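Local coordinates for hypothetical protein APE0525 (Aeropyrum pernix, PDB 2CX0), which is of unknown function but carries a PUA domain and probably binds RNA, perhaps in connection with translation initiation, at residues V8-L18 / L45-D53; K31-F39 / A85-G93. One frame throughout, in Å; residues are numbered along the deposited sequence.

Interaction 1 of 2, residues V8-L18 / L45-D53; sequences VGLARLEARAL and LRLVKARTD
Arg46 lays its side chain across the backbone of Arg16 and Ala17, where strands 9-17 and 45-51 run antiparallel. Its CB starts against the carbonyl O of Arg16, 3.4 Å away, and CG still brushes that oxygen. With CG anti to the carbonyl carbon (chi1 -58°) and a bend at chi3 (64°), the chain folds back over the neighbouring strand. CZ then sits above the Arg16-Ala17 peptide, so that one guanidinium face covers Arg16 C and Ala17 N. NH1 reaches Ala17 CB at 3.9 Å, and NH2 lies over Arg16 CA. Cut back to an alanine here, the side chain would lose its guanidinium, which would probably strip the Arg16-Ala17 peptide of its flat cover and leave Ala15 and Ala17 more open to solvent.

Paired backbone bonds at Arg12-Arg51, Glu14-Lys49 and Arg16-Leu47 hold the strands together; Lys49 N gives Glu14 O a nearly straight bond of 2.8 Å. Leu13, Ala15, Val48 and Ala50 share one face, on which Leu13 CD1 presses on Ala50 CB at 3.6 Å. On the other face, Glu14 OE1 and Lys49 NZ form a long salt bridge of 3.9 Å. Arg12 and Arg51 run side by side there with guanidinium planes nearly parallel (6°), two like charges brought close together, Arg12 CD lying 3.2 Å from Arg51 NH2. Arg16 spreads one guanidinium face over Leu47 CD2, while its NH2 is salt-bridged to Glu22. Near the start of strand 45-51, Leu18 CD1 tucks against Leu47 CB at 3.7 Å.

The ladder is the second and third strands of a six-stranded antiparallel sheet, flanked by strands 2-5 and 56-62. Helix 20-30 packs on Leu45, and the C-terminal helix 174-183 touches Val8 and Ala50.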
ATOM      1  N   VAL A   8       8.250  11.665  11.384  1.00 19.79           N
ATOM      2  CA  VAL A   8       7.346  11.579  12.507  1.00 22.18           C
ATOM      3  C   VAL A   8       8.035  11.739  13.862  1.00 23.08           C
ATOM      4  O   VAL A   8       7.317  12.104  14.839  1.00 23.32           O
ATOM      5  CB  VAL A   8       6.527  10.235  12.472  1.00 24.69           C
ATOM      6  CG1 VAL A   8       5.758  10.133  11.139  1.00 31.16           C
ATOM      7  CG2 VAL A   8       7.477   9.048  12.557  1.00 26.50           C
ATOM      8  N   GLY A   9       9.334  11.431  13.952  1.00 21.06           N
ATOM      9  CA  GLY A   9       9.989  11.588  15.232  1.00 22.33           C
ATOM     10  C   GLY A   9       9.799  10.469  16.232  1.00 17.52           C
ATOM     11  O   GLY A   9       9.609   9.315  15.872  1.00 16.25           O
ATOM     12  N   LEU A  10       9.834  10.810  17.513  1.00 15.32           N
ATOM     13  CA  LEU A  10       9.706   9.806  18.558  1.00 19.23           C
ATOM     14  C   LEU A  10       8.316   9.163  18.587  1.00 18.68           C
ATOM     15  O   LEU A  10       7.301   9.855  18.473  1.00 20.59           O
ATOM     16  CB  LEU A  10      10.017  10.464  19.906  1.00 14.83           C
ATOM     17  CG  LEU A  10       9.824   9.539  21.092  1.00 26.88           C
ATOM     18  CD1 LEU A  10      11.122   8.703  21.289  1.00 16.96           C
ATOM     19  CD2 LEU A  10       9.474  10.406  22.324  1.00 21.55           C
ATOM     20  N   ALA A  11       8.263   7.840  18.667  1.00 14.08           N
ATOM     21  CA  ALA A  11       6.989   7.165  18.752  1.00 23.22           C
ATOM     22  C   ALA A  11       6.985   6.190  19.909  1.00 20.31           C
ATOM     23  O   ALA A  11       7.931   5.430  20.072  1.00 22.96           O
ATOM     24  CB  ALA A  11       6.618   6.395  17.392  1.00 13.35           C
ATOM     25  N   ARG A  12       5.905   6.228  20.699  1.00 19.38           N
ATOM     26  CA  ARG A  12       5.730   5.287  21.810  1.00 20.66           C
ATOM     27  C   ARG A  12       4.856   4.167  21.245  1.00 20.90           C
ATOM     28  O   ARG A  12       3.751   4.423  20.706  1.00 17.45           O
ATOM     29  CB  ARG A  12       5.027   5.965  22.981  1.00 27.03           C
ATOM     30  CG  ARG A  12       6.007   6.860  23.715  1.00 36.02           C
ATOM     31  CD  ARG A  12       5.348   7.940  24.562  1.00 35.16           C
ATOM     32  NE  ARG A  12       6.283   9.047  24.862  1.00 39.24           N
ATOM     33  CZ  ARG A  12       7.300   8.976  25.724  1.00 36.55           C
ATOM     34  NH1 ARG A  12       7.511   7.847  26.375  1.00 39.13           N
ATOM     35  NH2 ARG A  12       8.121  10.011  25.953  1.00 18.98           N
ATOM     36  N   LEU A  13       5.328   2.930  21.378  1.00 18.79           N
ATOM     37  CA  LEU A  13       4.621   1.799  20.809  1.00 21.64           C
ATOM     38  C   LEU A  13       3.987   0.847  21.821  1.00 20.97           C
ATOM     39  O   LEU A  13       4.504   0.640  22.894  1.00 23.20           O
ATOM     40  CB  LEU A  13       5.576   1.004  19.937  1.00 16.89           C
ATOM     41  CG  LEU A  13       5.734   1.351  18.459  1.00 34.76           C
ATOM     42  CD1 LEU A  13       6.164   2.749  18.281  1.00 28.04           C
ATOM     43  CD2 LEU A  13       6.754   0.413  17.863  1.00 33.79           C
ATOM     44  N   GLU A  14       2.845   0.291  21.431  1.00 16.18           N
ATOM     45  CA  GLU A  14       2.107  -0.713  22.195  1.00 23.14           C
ATOM     46  C   GLU A  14       1.813  -1.825  21.189  1.00 23.48           C
ATOM     47  O   GLU A  14       1.215  -1.545  20.153  1.00 26.05           O
ATOM     48  CB  GLU A  14       0.776  -0.178  22.695  1.00 28.27           C
ATOM     49  CG  GLU A  14       0.868   0.579  23.965  1.00 45.06           C
ATOM     50  CD  GLU A  14      -0.484   0.728  24.620  1.00 53.47           C
ATOM     51  OE1 GLU A  14      -1.436   1.122  23.905  1.00 58.89           O
ATOM     52  OE2 GLU A  14      -0.589   0.445  25.837  1.00 57.63           O
ATOM     53  N   ALA A  15       2.239  -3.063  21.461  1.00 21.92           N
ATOM     54  CA  ALA A  15       2.016  -4.166  20.515  1.00 24.37           C
ATOM     55  C   ALA A  15       1.271  -5.301  21.221  1.00 27.48           C
ATOM     56  O   ALA A  15       1.392  -5.444  22.431  1.00 24.74           O
ATOM     57  CB  ALA A  15       3.364  -4.687  20.008  1.00 20.72           C
ATOM     58  N   ARG A  16       0.492  -6.083  20.481  1.00 22.09           N
ATOM     59  CA  ARG A  16      -0.203  -7.237  21.067  1.00 16.02           C
ATOM     60  C   ARG A  16      -0.506  -8.206  19.932  1.00 21.25           C
ATOM     61  O   ARG A  16      -0.525  -7.850  18.764  1.00 18.31           O
ATOM     62  CB  ARG A  16      -1.514  -6.843  21.775  1.00 20.66           C
ATOM     63  CG  ARG A  16      -2.599  -6.370  20.867  1.00 19.99           C
ATOM     64  CD  ARG A  16      -3.881  -6.157  21.636  1.00 15.42           C
ATOM     65  NE  ARG A  16      -5.008  -5.685  20.815  1.00 19.80           N
ATOM     66  CZ  ARG A  16      -5.709  -6.446  19.989  1.00 23.05           C
ATOM     67  NH1 ARG A  16      -5.413  -7.738  19.835  1.00 29.69           N
ATOM     68  NH2 ARG A  16      -6.758  -5.938  19.368  1.00 27.51           N
ATOM     69  N   ALA A  17      -0.723  -9.464  20.294  1.00 23.91           N
ATOM     70  CA  ALA A  17      -1.034 -10.507  19.320  1.00 17.92           C
ATOM     71  C   ALA A  17      -2.455 -10.288  18.904  1.00 12.51           C
ATOM     72  O   ALA A  17      -3.233  -9.687  19.660  1.00 22.74           O
ATOM     73  CB  ALA A  17      -0.831 -11.907  19.963  1.00 20.40           C
ATOM     74  N   LEU A  18      -2.788 -10.626  17.653  1.00 17.72           N
ATOM     75  CA  LEU A  18      -4.181 -10.509  17.212  1.00 18.50           C
ATOM     76  C   LEU A  18      -4.854 -11.738  17.789  1.00 24.17           C
ATOM     77  O   LEU A  18      -4.250 -12.808  17.867  1.00 21.64           O
ATOM     78  CB  LEU A  18      -4.336 -10.620  15.671  1.00 23.18           C
ATOM     79  CG  LEU A  18      -4.549  -9.332  14.879  1.00 28.15           C
ATOM     80  CD1 LEU A  18      -3.487  -8.361  15.209  1.00 20.08           C
ATOM     81  CD2 LEU A  18      -4.558  -9.663  13.374  1.00 21.78           C
ATOM     82  N   LEU A  45       0.874 -12.689  13.541  1.00 18.88           N
ATOM     83  CA  LEU A  45       0.157 -11.438  13.279  1.00 15.83           C
ATOM     84  C   LEU A  45       0.039 -10.652  14.567  1.00 20.19           C
ATOM     85  O   LEU A  45      -0.486 -11.155  15.565  1.00 19.23           O
ATOM     86  CB  LEU A  45      -1.248 -11.755  12.748  1.00 20.88           C
ATOM     87  CG  LEU A  45      -1.615 -11.833  11.261  1.00 34.06           C
ATOM     88  CD1 LEU A  45      -0.403 -12.252  10.410  1.00 30.82           C
ATOM     89  CD2 LEU A  45      -2.844 -12.790  11.091  1.00 26.86           C
ATOM     90  N   ARG A  46       0.534  -9.423  14.557  1.00 16.94           N
ATOM     91  CA  ARG A  46       0.457  -8.563  15.730  1.00 15.25           C
ATOM     92  C   ARG A  46      -0.059  -7.174  15.326  1.00 16.36           C
ATOM     93  O   ARG A  46       0.100  -6.719  14.192  1.00 19.10           O
ATOM     94  CB  ARG A  46       1.849  -8.429  16.390  1.00 21.60           C
ATOM     95  CG  ARG A  46       2.483  -9.770  16.834  1.00 24.07           C
ATOM     96  CD  ARG A  46       3.833  -9.592  17.552  1.00 26.91           C
ATOM     97  NE  ARG A  46       3.745  -8.857  18.820  1.00 28.87           N
ATOM     98  CZ  ARG A  46       3.308  -9.353  19.980  1.00 32.90           C
ATOM     99  NH1 ARG A  46       2.886 -10.621  20.079  1.00 30.26           N
ATOM    100  NH2 ARG A  46       3.320  -8.581  21.053  1.00 35.30           N
ATOM    101  N   LEU A  47      -0.649  -6.504  16.272  1.00 14.92           N
ATOM    102  CA  LEU A  47      -1.165  -5.166  16.066  1.00 19.28           C
ATOM    103  C   LEU A  47      -0.250  -4.229  16.832  1.00 23.60           C
ATOM    104  O   LEU A  47      -0.099  -4.366  18.073  1.00 19.38           O
ATOM    105  CB  LEU A  47      -2.575  -5.037  16.629  1.00 20.46           C
ATOM    106  CG  LEU A  47      -3.202  -3.649  16.521  1.00 22.96           C
ATOM    107  CD1 LEU A  47      -3.548  -3.354  15.004  1.00 23.33           C
ATOM    108  CD2 LEU A  47      -4.466  -3.650  17.353  1.00 24.12           C
ATOM    109  N   VAL A  48       0.379  -3.320  16.093  1.00 16.91           N
ATOM    110  CA  VAL A  48       1.271  -2.320  16.693  1.00 21.57           C
ATOM    111  C   VAL A  48       0.597  -0.937  16.626  1.00 19.82           C
ATOM    112  O   VAL A  48       0.175  -0.489  15.553  1.00 21.14           O
ATOM    113  CB  VAL A  48       2.566  -2.235  15.913  1.00 20.14           C
ATOM    114  CG1 VAL A  48       3.457  -1.166  16.476  1.00 17.30           C
ATOM    115  CG2 VAL A  48       3.228  -3.619  15.912  1.00 22.58           C
ATOM    116  N   LYS A  49       0.453  -0.296  17.765  1.00 18.97           N
ATOM    117  CA  LYS A  49      -0.122   1.059  17.830  1.00 18.83           C
ATOM    118  C   LYS A  49       1.039   2.008  18.167  1.00 23.17           C
ATOM    119  O   LYS A  49       1.774   1.768  19.135  1.00 21.70           O
ATOM    120  CB  LYS A  49      -1.149   1.146  18.935  1.00 26.84           C
ATOM    121  CG  LYS A  49      -2.510   0.621  18.552  1.00 27.66           C
ATOM    122  CD  LYS A  49      -3.557   1.004  19.600  1.00 38.74           C
ATOM    123  CE  LYS A  49      -3.778  -0.108  20.623  1.00 40.76           C
ATOM    124  NZ  LYS A  49      -4.633   0.369  21.802  1.00 50.86           N
ATOM    125  N   ALA A  50       1.214   3.076  17.387  1.00 15.21           N
ATOM    126  CA  ALA A  50       2.335   3.976  17.653  1.00 15.77           C
ATOM    127  C   ALA A  50       1.780   5.372  17.843  1.00 18.74           C
ATOM    128  O   ALA A  50       0.966   5.840  17.009  1.00 19.18           O
ATOM    129  CB  ALA A  50       3.284   3.989  16.444  1.00 12.94           C
ATOM    130  N   ARG A  51       2.198   6.030  18.913  1.00 15.50           N
ATOM    131  CA  ARG A  51       1.753   7.380  19.144  1.00 17.10           C
ATOM    132  C   ARG A  51       2.920   8.322  18.979  1.00 19.56           C
ATOM    133  O   ARG A  51       3.944   8.130  19.615  1.00 18.88           O
ATOM    134  CB  ARG A  51       1.159   7.543  20.527  1.00 16.10           C
ATOM    135  CG  ARG A  51       0.622   8.968  20.795  1.00 27.70           C
ATOM    136  CD  ARG A  51      -0.218   9.030  22.124  1.00 34.25           C
ATOM    137  NE  ARG A  51       0.603   8.619  23.273  1.00 36.60           N
ATOM    138  CZ  ARG A  51       1.540   9.369  23.852  1.00 35.51           C
ATOM    139  NH1 ARG A  51       1.787  10.598  23.422  1.00 35.10           N
ATOM    140  NH2 ARG A  51       2.265   8.861  24.836  1.00 42.12           N
ATOM    141  N   THR A  52       2.764   9.317  18.111  1.00 15.14           N
ATOM    142  CA  THR A  52       3.810  10.306  17.815  1.00 18.00           C
ATOM    143  C   THR A  52       3.248  11.665  18.211  1.00 21.56           C
ATOM    144  O   THR A  52       2.133  11.733  18.748  1.00 20.10           O
ATOM    145  CB  THR A  52       4.033  10.431  16.327  1.00 24.59           C
ATOM    146  OG1 THR A  52       2.810  10.910  15.720  1.00 21.74           O
ATOM    147  CG2 THR A  52       4.432   9.095  15.710  1.00 28.89           C
ATOM    148  N   ASP A  53       4.017  12.728  17.924  1.00 25.83           N
ATOM    149  CA  ASP A  53       3.624  14.144  18.153  1.00 31.35           C
ATOM    150  C   ASP A  53       2.216  14.543  17.678  1.00 32.54           C
ATOM    151  O   ASP A  53       1.457  15.224  18.361  1.00 30.07           O
ATOM    152  CB  ASP A  53       4.537  15.077  17.355  1.00 40.55           C
ATOM    153  CG  ASP A  53       5.676  15.579  18.148  1.00 54.41           C
ATOM    154  OD1 ASP A  53       5.668  15.313  19.371  1.00 55.49           O
ATOM    155  OD2 ASP A  53       6.567  16.238  17.543  1.00 62.07           O
TER
HETATM  156  O   HOH W   1       6.808  12.389  17.471  1.00 22.15           O

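Interaction 2 of 2, residues K31-F39 / A85-G93; sequences KPYYTRIPF and AFGVDWLKG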
ATOM      1  N   LYS A  31     -10.152 -10.940   1.619  1.00 19.08           N
ATOM      2  CA  LYS A  31     -10.486 -11.771   0.469  1.00 22.44           C
ATOM      3  C   LYS A  31     -11.176 -11.122  -0.724  1.00 19.36           C
ATOM      4  O   LYS A  31     -10.828 -11.403  -1.878  1.00 22.06           O
ATOM      5  CB  LYS A  31     -11.257 -12.988   0.934  1.00 27.77           C
ATOM      6  CG  LYS A  31     -10.323 -14.000   1.629  1.00 33.45           C
ATOM      7  CD  LYS A  31     -11.153 -15.135   2.215  1.00 36.57           C
ATOM      8  CE  LYS A  31     -10.354 -16.027   3.162  1.00 41.91           C
ATOM      9  NZ  LYS A  31     -11.231 -17.072   3.841  1.00 41.22           N
ATOM     10  N   PRO A  32     -12.098 -10.200  -0.459  1.00 20.34           N
ATOM     11  CA  PRO A  32     -12.791  -9.555  -1.568  1.00 20.37           C
ATOM     12  C   PRO A  32     -11.968  -8.601  -2.378  1.00 25.17           C
ATOM     13  O   PRO A  32     -12.352  -8.319  -3.506  1.00 21.71           O
ATOM     14  CB  PRO A  32     -13.927  -8.795  -0.887  1.00 24.71           C
ATOM     15  CG  PRO A  32     -14.010  -9.437   0.519  1.00 28.80           C
ATOM     16  CD  PRO A  32     -12.590  -9.707   0.832  1.00 18.87           C
ATOM     17  N   TYR A  33     -10.864  -8.076  -1.824  1.00 22.02           N
ATOM     18  CA  TYR A  33     -10.101  -7.042  -2.544  1.00 16.41           C
ATOM     19  C   TYR A  33      -8.758  -7.349  -3.189  1.00 19.94           C
ATOM     20  O   TYR A  33      -8.178  -6.483  -3.838  1.00 15.59           O
ATOM     21  CB  TYR A  33      -9.932  -5.867  -1.595  1.00 18.79           C
ATOM     22  CG  TYR A  33     -11.230  -5.457  -1.014  1.00 23.60           C
ATOM     23  CD1 TYR A  33     -12.221  -4.865  -1.819  1.00 24.84           C
ATOM     24  CD2 TYR A  33     -11.503  -5.659   0.355  1.00 26.68           C
ATOM     25  CE1 TYR A  33     -13.444  -4.479  -1.254  1.00 32.77           C
ATOM     26  CE2 TYR A  33     -12.713  -5.275   0.917  1.00 26.59           C
ATOM     27  CZ  TYR A  33     -13.677  -4.685   0.114  1.00 31.02           C
ATOM     28  OH  TYR A  33     -14.865  -4.235   0.657  1.00 37.98           O
ATOM     29  N   TYR A  34      -8.282  -8.578  -3.033  1.00 14.64           N
ATOM     30  CA  TYR A  34      -6.971  -8.977  -3.511  1.00 16.12           C
ATOM     31  C   TYR A  34      -7.131 -10.337  -4.144  1.00 17.24           C
ATOM     32  O   TYR A  34      -8.080 -11.052  -3.816  1.00 21.20           O
ATOM     33  CB  TYR A  34      -6.027  -9.076  -2.297  1.00 12.33           C
ATOM     34  CG  TYR A  34      -5.889  -7.735  -1.620  1.00 13.27           C
ATOM     35  CD1 TYR A  34      -5.200  -6.691  -2.259  1.00 12.94           C
ATOM     36  CD2 TYR A  34      -6.494  -7.482  -0.393  1.00 12.08           C
ATOM     37  CE1 TYR A  34      -5.113  -5.417  -1.678  1.00 13.63           C
ATOM     38  CE2 TYR A  34      -6.429  -6.219   0.202  1.00 10.94           C
ATOM     39  CZ  TYR A  34      -5.724  -5.190  -0.450  1.00 15.94           C
ATOM     40  OH  TYR A  34      -5.608  -3.978   0.131  1.00 13.25           O
ATOM     41  N   THR A  35      -6.191 -10.698  -5.004  1.00 20.33           N
ATOM     42  CA  THR A  35      -6.235 -11.993  -5.669  1.00 18.63           C
ATOM     43  C   THR A  35      -6.102 -13.103  -4.644  1.00 24.39           C
ATOM     44  O   THR A  35      -6.777 -14.132  -4.738  1.00 20.98           O
ATOM     45  CB  THR A  35      -5.090 -12.102  -6.683  1.00 17.86           C
ATOM     46  OG1 THR A  35      -5.238 -11.068  -7.668  1.00 22.10           O
ATOM     47  CG2 THR A  35      -5.074 -13.435  -7.366  1.00 19.90           C
ATOM     48  N   ARG A  36      -5.228 -12.910  -3.675  1.00 15.37           N
ATOM     49  CA  ARG A  36      -5.049 -13.940  -2.643  1.00 22.04           C
ATOM     50  C   ARG A  36      -4.391 -13.347  -1.402  1.00 19.72           C
ATOM     51  O   ARG A  36      -3.822 -12.264  -1.471  1.00 17.73           O
ATOM     52  CB  ARG A  36      -4.145 -15.058  -3.160  1.00 13.99           C
ATOM     53  CG  ARG A  36      -2.679 -14.644  -3.237  1.00 22.99           C
ATOM     54  CD  ARG A  36      -1.773 -15.732  -3.895  1.00 25.41           C
ATOM     55  NE  ARG A  36      -2.046 -15.842  -5.317  1.00 29.13           N
ATOM     56  CZ  ARG A  36      -1.363 -15.208  -6.256  1.00 28.65           C
ATOM     57  NH1 ARG A  36      -0.345 -14.430  -5.926  1.00 21.52           N
ATOM     58  NH2 ARG A  36      -1.740 -15.338  -7.519  1.00 30.28           N
ATOM     59  N   ILE A  37      -4.488 -14.061  -0.284  1.00 16.94           N
ATOM     60  CA  ILE A  37      -3.807 -13.659   0.933  1.00 24.27           C
ATOM     61  C   ILE A  37      -2.342 -14.024   0.657  1.00 23.55           C
ATOM     62  O   ILE A  37      -1.985 -15.165   0.376  1.00 26.76           O
ATOM     63  CB  ILE A  37      -4.333 -14.408   2.179  1.00 26.76           C
ATOM     64  CG1 ILE A  37      -5.644 -13.736   2.685  1.00 31.50           C
ATOM     65  CG2 ILE A  37      -3.340 -14.236   3.329  1.00 29.06           C
ATOM     66  CD1 ILE A  37      -6.830 -13.931   1.857  1.00 36.91           C
ATOM     67  N   PRO A  38      -1.464 -13.044   0.759  1.00 23.21           N
ATOM     68  CA  PRO A  38      -0.041 -13.207   0.504  1.00 25.05           C
ATOM     69  C   PRO A  38       0.773 -13.978   1.541  1.00 25.20           C
ATOM     70  O   PRO A  38       1.849 -14.460   1.237  1.00 29.42           O
ATOM     71  CB  PRO A  38       0.409 -11.767   0.335  1.00 22.57           C
ATOM     72  CG  PRO A  38      -0.436 -11.055   1.324  1.00 25.28           C
ATOM     73  CD  PRO A  38      -1.796 -11.668   1.152  1.00 26.07           C
ATOM     74  N   PHE A  39       0.269 -14.084   2.759  1.00 21.15           N
ATOM     75  CA  PHE A  39       0.986 -14.781   3.828  1.00 27.86           C
ATOM     76  C   PHE A  39       0.247 -15.996   4.322  1.00 30.85           C
ATOM     77  O   PHE A  39      -0.973 -16.127   4.115  1.00 26.26           O
ATOM     78  CB  PHE A  39       1.232 -13.854   5.022  1.00 26.23           C
ATOM     79  CG  PHE A  39       0.007 -13.136   5.473  1.00 29.20           C
ATOM     80  CD1 PHE A  39      -0.875 -13.733   6.363  1.00 28.70           C
ATOM     81  CD2 PHE A  39      -0.289 -11.853   4.974  1.00 28.66           C
ATOM     82  CE1 PHE A  39      -2.033 -13.084   6.773  1.00 30.67           C
ATOM     83  CE2 PHE A  39      -1.459 -11.196   5.382  1.00 23.79           C
ATOM     84  CZ  PHE A  39      -2.323 -11.801   6.267  1.00 23.98           C
ATOM     85  N   ALA A  85       8.238  -7.414   0.971  1.00 11.39           N
ATOM     86  CA  ALA A  85       8.366  -8.687   1.569  1.00 16.81           C
ATOM     87  C   ALA A  85       7.532  -9.761   0.857  1.00 20.12           C
ATOM     88  O   ALA A  85       7.982 -10.900   0.736  1.00 22.91           O
ATOM     89  CB  ALA A  85       7.992  -8.563   3.113  1.00 14.29           C
ATOM     90  N   PHE A  86       6.362  -9.405   0.310  1.00 16.37           N
ATOM     91  CA  PHE A  86       5.461 -10.394  -0.293  1.00 13.99           C
ATOM     92  C   PHE A  86       5.216 -10.251  -1.790  1.00 18.98           C
ATOM     93  O   PHE A  86       4.523 -11.072  -2.360  1.00 20.09           O
ATOM     94  CB  PHE A  86       4.114 -10.338   0.455  1.00 16.04           C
ATOM     95  CG  PHE A  86       4.196 -10.794   1.878  1.00 21.11           C
ATOM     96  CD1 PHE A  86       4.309 -12.159   2.173  1.00 28.75           C
ATOM     97  CD2 PHE A  86       4.227  -9.876   2.942  1.00 26.20           C
ATOM     98  CE1 PHE A  86       4.454 -12.592   3.502  1.00 28.82           C
ATOM     99  CE2 PHE A  86       4.373 -10.306   4.258  1.00 35.89           C
ATOM    100  CZ  PHE A  86       4.489 -11.676   4.529  1.00 34.88           C
ATOM    101  N   GLY A  87       5.742  -9.194  -2.421  1.00 15.95           N
ATOM    102  CA  GLY A  87       5.569  -9.057  -3.856  1.00 13.67           C
ATOM    103  C   GLY A  87       4.281  -8.338  -4.170  1.00 16.19           C
ATOM    104  O   GLY A  87       3.583  -7.875  -3.230  1.00 13.25           O
ATOM    105  N   VAL A  88       3.933  -8.285  -5.460  1.00 13.54           N
ATOM    106  CA  VAL A  88       2.724  -7.576  -5.876  1.00 12.92           C
ATOM    107  C   VAL A  88       1.770  -8.452  -6.620  1.00 18.53           C
ATOM    108  O   VAL A  88       0.668  -8.015  -7.028  1.00 13.60           O
ATOM    109  CB  VAL A  88       3.089  -6.389  -6.805  1.00 15.60           C
ATOM    110  CG1 VAL A  88       3.825  -5.351  -5.967  1.00 14.95           C
ATOM    111  CG2 VAL A  88       3.991  -6.884  -8.008  1.00 13.17           C
ATOM    112  N   ASP A  89       2.173  -9.706  -6.822  1.00 15.55           N
ATOM    113  CA  ASP A  89       1.318 -10.591  -7.608  1.00 19.44           C
ATOM    114  C   ASP A  89      -0.026 -10.920  -6.927  1.00 18.76           C
ATOM    115  O   ASP A  89      -0.962 -11.301  -7.588  1.00 19.36           O
ATOM    116  CB  ASP A  89       2.069 -11.880  -8.001  1.00 17.80           C
ATOM    117  CG  ASP A  89       1.319 -12.668  -9.054  1.00 28.17           C
ATOM    118  OD1 ASP A  89       1.263 -12.175 -10.195  1.00 25.49           O
ATOM    119  OD2 ASP A  89       0.752 -13.756  -8.727  1.00 23.40           O
ATOM    120  N   TRP A  90      -0.105 -10.745  -5.622  1.00 15.98           N
ATOM    121  CA  TRP A  90      -1.345 -10.986  -4.895  1.00 13.83           C
ATOM    122  C   TRP A  90      -2.378  -9.831  -5.028  1.00 16.32           C
ATOM    123  O   TRP A  90      -3.545  -9.962  -4.613  1.00 15.60           O
ATOM    124  CB  TRP A  90      -1.015 -11.233  -3.426  1.00 15.44           C
ATOM    125  CG  TRP A  90      -0.402 -10.068  -2.716  1.00 13.31           C
ATOM    126  CD1 TRP A  90       0.894  -9.610  -2.818  1.00 16.13           C
ATOM    127  CD2 TRP A  90      -1.065  -9.186  -1.799  1.00 13.27           C
ATOM    128  NE1 TRP A  90       1.072  -8.497  -2.029  1.00 16.61           N
ATOM    129  CE2 TRP A  90      -0.113  -8.215  -1.385  1.00 12.84           C
ATOM    130  CE3 TRP A  90      -2.370  -9.122  -1.282  1.00 19.52           C
ATOM    131  CZ2 TRP A  90      -0.431  -7.187  -0.467  1.00 13.39           C
ATOM    132  CZ3 TRP A  90      -2.694  -8.093  -0.372  1.00 18.04           C
ATOM    133  CH2 TRP A  90      -1.724  -7.141   0.023  1.00 19.85           C
ATOM    134  N   LEU A  91      -1.953  -8.699  -5.594  1.00 14.18           N
ATOM    135  CA  LEU A  91      -2.879  -7.564  -5.822  1.00 15.77           C
ATOM    136  C   LEU A  91      -3.662  -7.839  -7.083  1.00 15.93           C
ATOM    137  O   LEU A  91      -3.187  -8.573  -7.962  1.00 17.77           O
ATOM    138  CB  LEU A  91      -2.088  -6.267  -6.039  1.00 13.54           C
ATOM    139  CG  LEU A  91      -1.148  -5.935  -4.858  1.00 16.68           C
ATOM    140  CD1 LEU A  91      -0.307  -4.646  -5.315  1.00 12.06           C
ATOM    141  CD2 LEU A  91      -1.893  -5.682  -3.555  1.00 13.91           C
ATOM    142  N   LYS A  92      -4.852  -7.255  -7.206  1.00 12.73           N
ATOM    143  CA  LYS A  92      -5.660  -7.461  -8.437  1.00 12.18           C
ATOM    144  C   LYS A  92      -4.934  -6.833  -9.649  1.00 21.73           C
ATOM    145  O   LYS A  92      -5.055  -7.294 -10.786  1.00 25.12           O
ATOM    146  CB  LYS A  92      -6.998  -6.810  -8.243  1.00 11.47           C
ATOM    147  CG  LYS A  92      -7.865  -7.619  -7.281  1.00 15.85           C
ATOM    148  CD  LYS A  92      -9.286  -7.093  -7.286  1.00 19.08           C
ATOM    149  CE  LYS A  92     -10.186  -7.898  -6.351  1.00 35.75           C
ATOM    150  NZ  LYS A  92     -10.816  -9.095  -6.994  1.00 39.27           N
ATOM    151  N   GLY A  93      -4.194  -5.758  -9.406  1.00 23.64           N
ATOM    152  CA  GLY A  93      -3.473  -5.168 -10.517  1.00 24.30           C
ATOM    153  C   GLY A  93      -2.373  -4.200 -10.110  1.00 18.63           C
ATOM    154  O   GLY A  93      -2.263  -3.801  -8.942  1.00 15.58           O
TER
HETATM  155  O   HOH W   2      -5.842  -5.602  -5.262  1.00 16.44           O
HETATM  156  O   HOH W   3      -3.000 -10.997  -9.207  1.00 37.02           O
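The connection from helix 80-86 into strand 93-97, the first strand of the mixed sheet, meets the loop after helix 20-30 chiefly through Trp90, within a type I beta turn from Val88 to Leu91. Pro38 rides over one face of its indole, CB 3.6 Å from the centroid of the five-membered ring in a CH-pi contact; Leu91 CD2 lies against the opposite face. With CG between the backbone N and the carbonyl carbon (chi1 64°), the indole is set between these neighbours. Trp90 CZ3 reaches 3.4 Å from Tyr34 CD1, over one face of the Tyr34 ring, whose plane meets that of the six-membered Trp90 ring at 42°. The Tyr34 hydroxyl is hydrogen-bonded to Ile76 O. Thr35 N donates to Trp90 O at 2.8 Å, tying the backbones together. Arg36 and Asp89 form an end-on salt bridge, NH1 and NH2 both meeting OD2, at 3.1 Å from NH1. One water bridges Tyr33 O and Lys92 N; another joins Thr35 OG1 to Asp89 O and Leu91 O. Phe86 CE1 packs on Phe39 CB at 3.8 Å. The helix-to-strand connection into the mixed sheet of the PUA fold thus probably helps hold it to the antiparallel-sheet part.

Overall arrangement
Interactions 1 and 2 have centres about 25 Å apart, and their segments alternate along the chain: 8-18, 31-39, 45-53, then 85-93. Helix 20-30 follows strand 9-17 of interaction 1 and leads into the loop of interaction 2, which in turn runs on to strand 45-51. The two contacts meet where Leu45 CD1 packs on Phe39 CE1, at 4.1 Å, near helix 20-30. Interaction 1 joins two neighbouring strands of the antiparallel sheet, whereas interaction 2 reaches the chain entering the mixed sheet of the PUA half. Packing thus runs from the antiparallel sheet past helix 20-30 to the chain entering the mixed sheet, which probably helps fix how the two parts sit.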